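Local coordinates for uncharacterized protein AsqI (Emericella nidulans, PDB 5YY3) that catalyses, as a zinc-dependent cyclopenase of the tyrosinase family, the conversion of 4'-methoxycyclopenine into 4'-methoxyviridicatin in aspoquinolone biosynthesis, at residues L215-H218 and S219-A223; W394-Y397 and K398-Y402. One frame throughout, in Å; residues are numbered along the deposited sequence.

In the fold
From the N terminus the chain first reaches helix 210-231, where interaction 1 joins two successive turns, and some 170 residues later helix 391-410, where interaction 2 does the same. Both are local, so neither closes a loop and they neither nest nor cross; they follow in series within the hemocyanin-like metal-binding domain. Their centres lie about 9 Å apart because the two helices pack side against side: M221 rests on W394, V222 on Y397, and S219 OG probably hydrogen-bonds Q401 NE2. Zinc ligand H218 belongs to interaction 1, and Y397 of interaction 2 meets its ring. Q220 is bonded to E509, on strand 508-517, and Y216 rests on M602 of a loop.

Interaction 1. Residues L215-H218 and S219-A223; sequences LYVH and SQMVA
Q220 lies alongside Y216, one turn back on helix 210-231, both side chains pointing the same way. Q220 CB begins over a face of the Y216 ring and sits 3.0 Å from Y216 O, the carbonyl that accepts the Q220 backbone N-H at 2.8 Å. CG, anti to the backbone N (chi1 -166°), passes Y216 CZ at 4.2 Å, and the bend at chi2 (65°) then lays CD and the amide beside the phenol. The amide comes to lie nearly flat along the ring, their planes 19° apart, with CD 3.8 Å from Y216 OH and NE2 3.9 Å from Y216 CE1. The amide's polar ends turn elsewhere: OE1 accepts from E509 N, and NE2 makes a weak bond to W507 O.

Further round the helix, M221 CE touches V217 CG1 at 3.7 Å, while M221 SD stands 5.2 Å from the centroid of the imidazole of zinc ligand H218, oblique to it. That ring's ND1 bonds F214 O, which fixes its turn, consistent with zinc being met through NE2. The helix thus divides its chemistry: an amide-phenol pair faces strand 508-517 and W507 before it, and the M221 side chain lies beside zinc ligands H218 and H186.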
loop_
_atom_site.group_PDB
_atom_site.type_symbol
_atom_site.label_atom_id
_atom_site.label_comp_id
_atom_site.label_asym_id
_atom_site.label_seq_id
_atom_site.Cartn_x
_atom_site.Cartn_y
_atom_site.Cartn_z
ATOM N N LEU A 215 -18.425 -18.093 -26.351
ATOM C CA LEU A 215 -18.503 -16.699 -25.940
ATOM C C LEU A 215 -19.070 -16.541 -24.527
ATOM O O LEU A 215 -18.576 -15.744 -23.721
ATOM C CB LEU A 215 -19.361 -15.929 -26.945
ATOM C CG LEU A 215 -18.805 -14.639 -27.543
ATOM C CD1 LEU A 215 -17.310 -14.751 -27.830
ATOM C CD2 LEU A 215 -19.580 -14.296 -28.821
ATOM N N TYR A 216 -20.116 -17.307 -24.232
ATOM C CA TYR A 216 -20.779 -17.229 -22.938
ATOM C C TYR A 216 -19.901 -17.684 -21.765
ATOM O O TYR A 216 -19.831 -17.012 -20.728
ATOM C CB TYR A 216 -22.046 -18.060 -22.960
ATOM C CG TYR A 216 -22.681 -18.157 -21.605
ATOM C CD1 TYR A 216 -23.332 -17.067 -21.057
ATOM C CD2 TYR A 216 -22.609 -19.330 -20.858
ATOM C CE1 TYR A 216 -23.902 -17.138 -19.831
ATOM C CE2 TYR A 216 -23.189 -19.412 -19.615
ATOM C CZ TYR A 216 -23.846 -18.309 -19.114
ATOM O OH TYR A 216 -24.436 -18.340 -17.878
ATOM N N VAL A 217 -19.246 -18.828 -21.919
ATOM C CA VAL A 217 -18.371 -19.349 -20.881
ATOM C C VAL A 217 -17.235 -18.373 -20.593
ATOM O O VAL A 217 -16.965 -18.035 -19.434
ATOM C CB VAL A 217 -17.790 -20.710 -21.285
ATOM C CG1 VAL A 217 -16.669 -21.118 -20.353
ATOM C CG2 VAL A 217 -18.899 -21.762 -21.311
ATOM N N HIS A 218 -16.593 -17.885 -21.648
ATOM C CA HIS A 218 -15.515 -16.930 -21.469
ATOM C C HIS A 218 -15.993 -15.592 -20.910
ATOM O O HIS A 218 -15.302 -14.989 -20.090
ATOM C CB HIS A 218 -14.770 -16.729 -22.781
ATOM C CG HIS A 218 -13.896 -17.882 -23.134
ATOM N ND1 HIS A 218 -14.350 -18.962 -23.864
ATOM C CD2 HIS A 218 -12.613 -18.159 -22.805
ATOM C CE1 HIS A 218 -13.370 -19.840 -23.997
ATOM N NE2 HIS A 218 -12.304 -19.375 -23.370
ATOM N N SER A 219 -17.160 -15.123 -21.338
ATOM C CA SER A 219 -17.688 -13.870 -20.789
ATOM C C SER A 219 -18.096 -14.023 -19.332
ATOM O O SER A 219 -17.991 -13.098 -18.534
ATOM C CB SER A 219 -18.889 -13.374 -21.585
ATOM O OG SER A 219 -19.428 -12.221 -20.960
ATOM N N GLN A 220 -18.571 -15.210 -18.996
ATOM C CA GLN A 220 -19.050 -15.469 -17.661
ATOM C C GLN A 220 -17.830 -15.608 -16.713
ATOM O O GLN A 220 -17.860 -15.107 -15.577
ATOM C CB GLN A 220 -19.966 -16.702 -17.708
ATOM C CG GLN A 220 -20.848 -17.006 -16.532
ATOM C CD GLN A 220 -21.944 -15.987 -16.229
ATOM O OE1 GLN A 220 -22.572 -16.081 -15.181
ATOM N NE2 GLN A 220 -22.171 -15.024 -17.112
ATOM N N MET A 221 -16.722 -16.204 -17.169
ATOM C CA MET A 221 -15.572 -16.253 -16.260
ATOM C C MET A 221 -14.902 -14.866 -16.113
ATOM O O MET A 221 -14.417 -14.537 -15.035
ATOM C CB MET A 221 -14.528 -17.341 -16.648
ATOM C CG MET A 221 -14.156 -17.563 -18.086
ATOM S SD MET A 221 -13.332 -19.197 -18.286
ATOM C CE MET A 221 -14.571 -20.217 -17.500
ATOM N N VAL A 222 -14.925 -14.040 -17.152
ATOM C CA VAL A 222 -14.469 -12.650 -17.035
ATOM C C VAL A 222 -15.310 -11.827 -16.024
ATOM O O VAL A 222 -14.752 -11.096 -15.192
ATOM C CB VAL A 222 -14.488 -11.967 -18.420
ATOM C CG1 VAL A 222 -14.446 -10.429 -18.306
ATOM C CG2 VAL A 222 -13.325 -12.498 -19.263
ATOM N N ALA A 223 -16.639 -11.934 -16.087
ATOM C CA ALA A 223 -17.489 -11.235 -15.116
ATOM C C ALA A 223 -17.160 -11.650 -13.674
ATOM O O ALA A 223 -17.084 -10.824 -12.775
ATOM C CB ALA A 223 -18.965 -11.492 -15.420
#

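Interaction 2. Residues W394-Y397 and K398-Y402; sequences WRWY and KHLQY
Aromatic and apolar contacts centre on W396, which meets both H399 and L400 along helix 391-410. H399 CD2 stands over one face of the indole, toward its rim, 3.7 Å from W396 CZ3. The two rings are oblique, with planes at 53°, so only this corner of the imidazole bears on the indole. L400 touches the pyrrole end of the same indole: its CD2 is 3.8 Å from W396 NE1, and its CD1 lies 4.0 Å from W396 CD1. With W396 CG anti to its backbone N (chi1 -175°), the indole runs forward along the helix to reach both residues. L400 CD1 also approaches the edge of the Y397 ring, 4.4 Å from Y397 CD1, bridging the two aromatics.

Among the backbone bonds, L400 N to W396 O is the straightest, 2.9 Å long with an N-H...O angle of 165°. K398 N to W394 O, H399 N to R395 O and Q401 N to Y397 O continue the regular helical ladder.

Most polar side-chain ends find their partners outside the helix. W396 NE1 bonds to H356 ND1, and H399 is held at both nitrogens, ND1 by N241 and NE2 by Y243. K398 NZ forms a salt bridge with E226 and a hydrogen bond to V237 O; R395 pairs with D245 and also bonds R238 O and F246 O.

Every touching residue here is buried, yet the charged and ring nitrogens have partners. Bonds at both H399 nitrogens fix the rotation of the imidazole against the indole. The K398-E226 bridge and the packing of Y397 on zinc ligand H218 both tie this helix to helix 210-231, while R395 and H399 bind residues 238-246.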
loop_
_atom_site.group_PDB
_atom_site.type_symbol
_atom_site.label_atom_id
_atom_site.label_comp_id
_atom_site.label_asym_id
_atom_site.label_seq_id
_atom_site.Cartn_x
_atom_site.Cartn_y
_atom_site.Cartn_z
ATOM N N TRP A 394 -6.548 -13.577 -19.229
ATOM C CA TRP A 394 -7.759 -12.915 -18.767
ATOM C C TRP A 394 -7.928 -11.655 -19.570
ATOM O O TRP A 394 -9.054 -11.242 -19.844
ATOM C CB TRP A 394 -7.710 -12.649 -17.249
ATOM C CG TRP A 394 -7.891 -13.939 -16.520
ATOM C CD1 TRP A 394 -6.911 -14.766 -16.064
ATOM C CD2 TRP A 394 -9.135 -14.606 -16.259
ATOM N NE1 TRP A 394 -7.465 -15.891 -15.494
ATOM C CE2 TRP A 394 -8.832 -15.814 -15.602
ATOM C CE3 TRP A 394 -10.478 -14.286 -16.497
ATOM C CZ2 TRP A 394 -9.821 -16.705 -15.185
ATOM C CZ3 TRP A 394 -11.454 -15.163 -16.081
ATOM C CH2 TRP A 394 -11.122 -16.359 -15.423
ATOM N N ARG A 395 -6.816 -11.071 -20.012
ATOM C CA ARG A 395 -6.914 -9.888 -20.861
ATOM C C ARG A 395 -7.413 -10.298 -22.257
ATOM O O ARG A 395 -8.184 -9.571 -22.886
ATOM C CB ARG A 395 -5.572 -9.143 -20.930
ATOM C CG ARG A 395 -5.070 -8.664 -19.547
ATOM C CD ARG A 395 -3.980 -7.574 -19.664
ATOM N NE ARG A 395 -4.406 -6.617 -20.669
ATOM C CZ ARG A 395 -3.622 -5.711 -21.232
ATOM N NH1 ARG A 395 -2.344 -5.608 -20.860
ATOM N NH2 ARG A 395 -4.130 -4.908 -22.168
ATOM N N TRP A 396 -7.009 -11.478 -22.724
ATOM C CA TRP A 396 -7.561 -11.992 -23.970
ATOM C C TRP A 396 -9.045 -12.381 -23.805
ATOM O O TRP A 396 -9.874 -12.030 -24.654
ATOM C CB TRP A 396 -6.744 -13.186 -24.484
ATOM C CG TRP A 396 -7.219 -13.681 -25.835
ATOM C CD1 TRP A 396 -7.941 -14.808 -26.080
ATOM C CD2 TRP A 396 -7.011 -13.051 -27.111
ATOM N NE1 TRP A 396 -8.197 -14.925 -27.428
ATOM C CE2 TRP A 396 -7.635 -13.855 -28.086
ATOM C CE3 TRP A 396 -6.373 -11.876 -27.526
ATOM C CZ2 TRP A 396 -7.634 -13.538 -29.446
ATOM C CZ3 TRP A 396 -6.365 -11.560 -28.875
ATOM C CH2 TRP A 396 -6.990 -12.391 -29.821
ATOM N N TYR A 397 -9.389 -13.094 -22.729
ATOM C CA TYR A 397 -10.799 -13.451 -22.494
ATOM C C TYR A 397 -11.686 -12.203 -22.468
ATOM O O TYR A 397 -12.799 -12.222 -22.990
ATOM C CB TYR A 397 -10.985 -14.222 -21.186
ATOM C CG TYR A 397 -10.200 -15.519 -21.039
ATOM C CD1 TYR A 397 -9.770 -16.247 -22.149
ATOM C CD2 TYR A 397 -9.885 -16.006 -19.775
ATOM C CE1 TYR A 397 -9.049 -17.444 -21.991
ATOM C CE2 TYR A 397 -9.168 -17.189 -19.609
ATOM C CZ TYR A 397 -8.753 -17.904 -20.718
ATOM O OH TYR A 397 -8.043 -19.072 -20.537
ATOM N N LYS A 398 -11.206 -11.106 -21.885
ATOM C CA LYS A 398 -12.049 -9.910 -21.872
ATOM C C LYS A 398 -12.138 -9.301 -23.276
ATOM O O LYS A 398 -13.142 -8.673 -23.611
ATOM C CB LYS A 398 -11.563 -8.859 -20.867
ATOM C CG LYS A 398 -12.547 -7.682 -20.764
ATOM C CD LYS A 398 -12.344 -6.840 -19.519
ATOM C CE LYS A 398 -13.135 -5.532 -19.600
ATOM N NZ LYS A 398 -12.842 -4.614 -18.439
ATOM N N HIS A 399 -11.111 -9.510 -24.104
ATOM C CA HIS A 399 -11.196 -9.117 -25.516
ATOM C C HIS A 399 -12.263 -9.923 -26.239
ATOM O O HIS A 399 -13.082 -9.351 -26.945
ATOM C CB HIS A 399 -9.860 -9.292 -26.235
ATOM C CG HIS A 399 -9.922 -8.994 -27.704
ATOM N ND1 HIS A 399 -10.368 -7.788 -28.205
ATOM C CD2 HIS A 399 -9.577 -9.742 -28.780
ATOM C CE1 HIS A 399 -10.301 -7.805 -29.522
ATOM N NE2 HIS A 399 -9.822 -8.978 -29.897
ATOM N N LEU A 400 -12.238 -11.248 -26.085
ATOM C CA LEU A 400 -13.336 -12.089 -26.582
ATOM C C LEU A 400 -14.691 -11.541 -26.134
ATOM O O LEU A 400 -15.627 -11.441 -26.934
ATOM C CB LEU A 400 -13.185 -13.542 -26.100
ATOM C CG LEU A 400 -11.905 -14.231 -26.564
ATOM C CD1 LEU A 400 -11.820 -15.632 -25.992
ATOM C CD2 LEU A 400 -11.863 -14.261 -28.090
ATOM N N GLN A 401 -14.790 -11.173 -24.853
ATOM C CA GLN A 401 -16.051 -10.653 -24.320
ATOM C C GLN A 401 -16.510 -9.403 -25.085
ATOM O O GLN A 401 -17.718 -9.146 -25.211
ATOM C CB GLN A 401 -15.921 -10.331 -22.832
ATOM C CG GLN A 401 -17.248 -10.003 -22.154
ATOM C CD GLN A 401 -17.064 -9.288 -20.818
ATOM O OE1 GLN A 401 -16.439 -8.219 -20.748
ATOM N NE2 GLN A 401 -17.610 -9.875 -19.748
ATOM N N TYR A 402 -15.552 -8.635 -25.604
ATOM C CA TYR A 402 -15.871 -7.406 -26.339
ATOM C C TYR A 402 -16.726 -7.700 -27.575
ATOM O O TYR A 402 -17.679 -6.967 -27.876
ATOM C CB TYR A 402 -14.583 -6.661 -26.728
ATOM C CG TYR A 402 -14.809 -5.407 -27.539
ATOM C CD1 TYR A 402 -15.720 -4.448 -27.126
ATOM C CD2 TYR A 402 -14.090 -5.172 -28.711
ATOM C CE1 TYR A 402 -15.944 -3.294 -27.863
ATOM C CE2 TYR A 402 -14.293 -4.014 -29.461
ATOM C CZ TYR A 402 -15.222 -3.078 -29.031
ATOM O OH TYR A 402 -15.433 -1.922 -29.756
#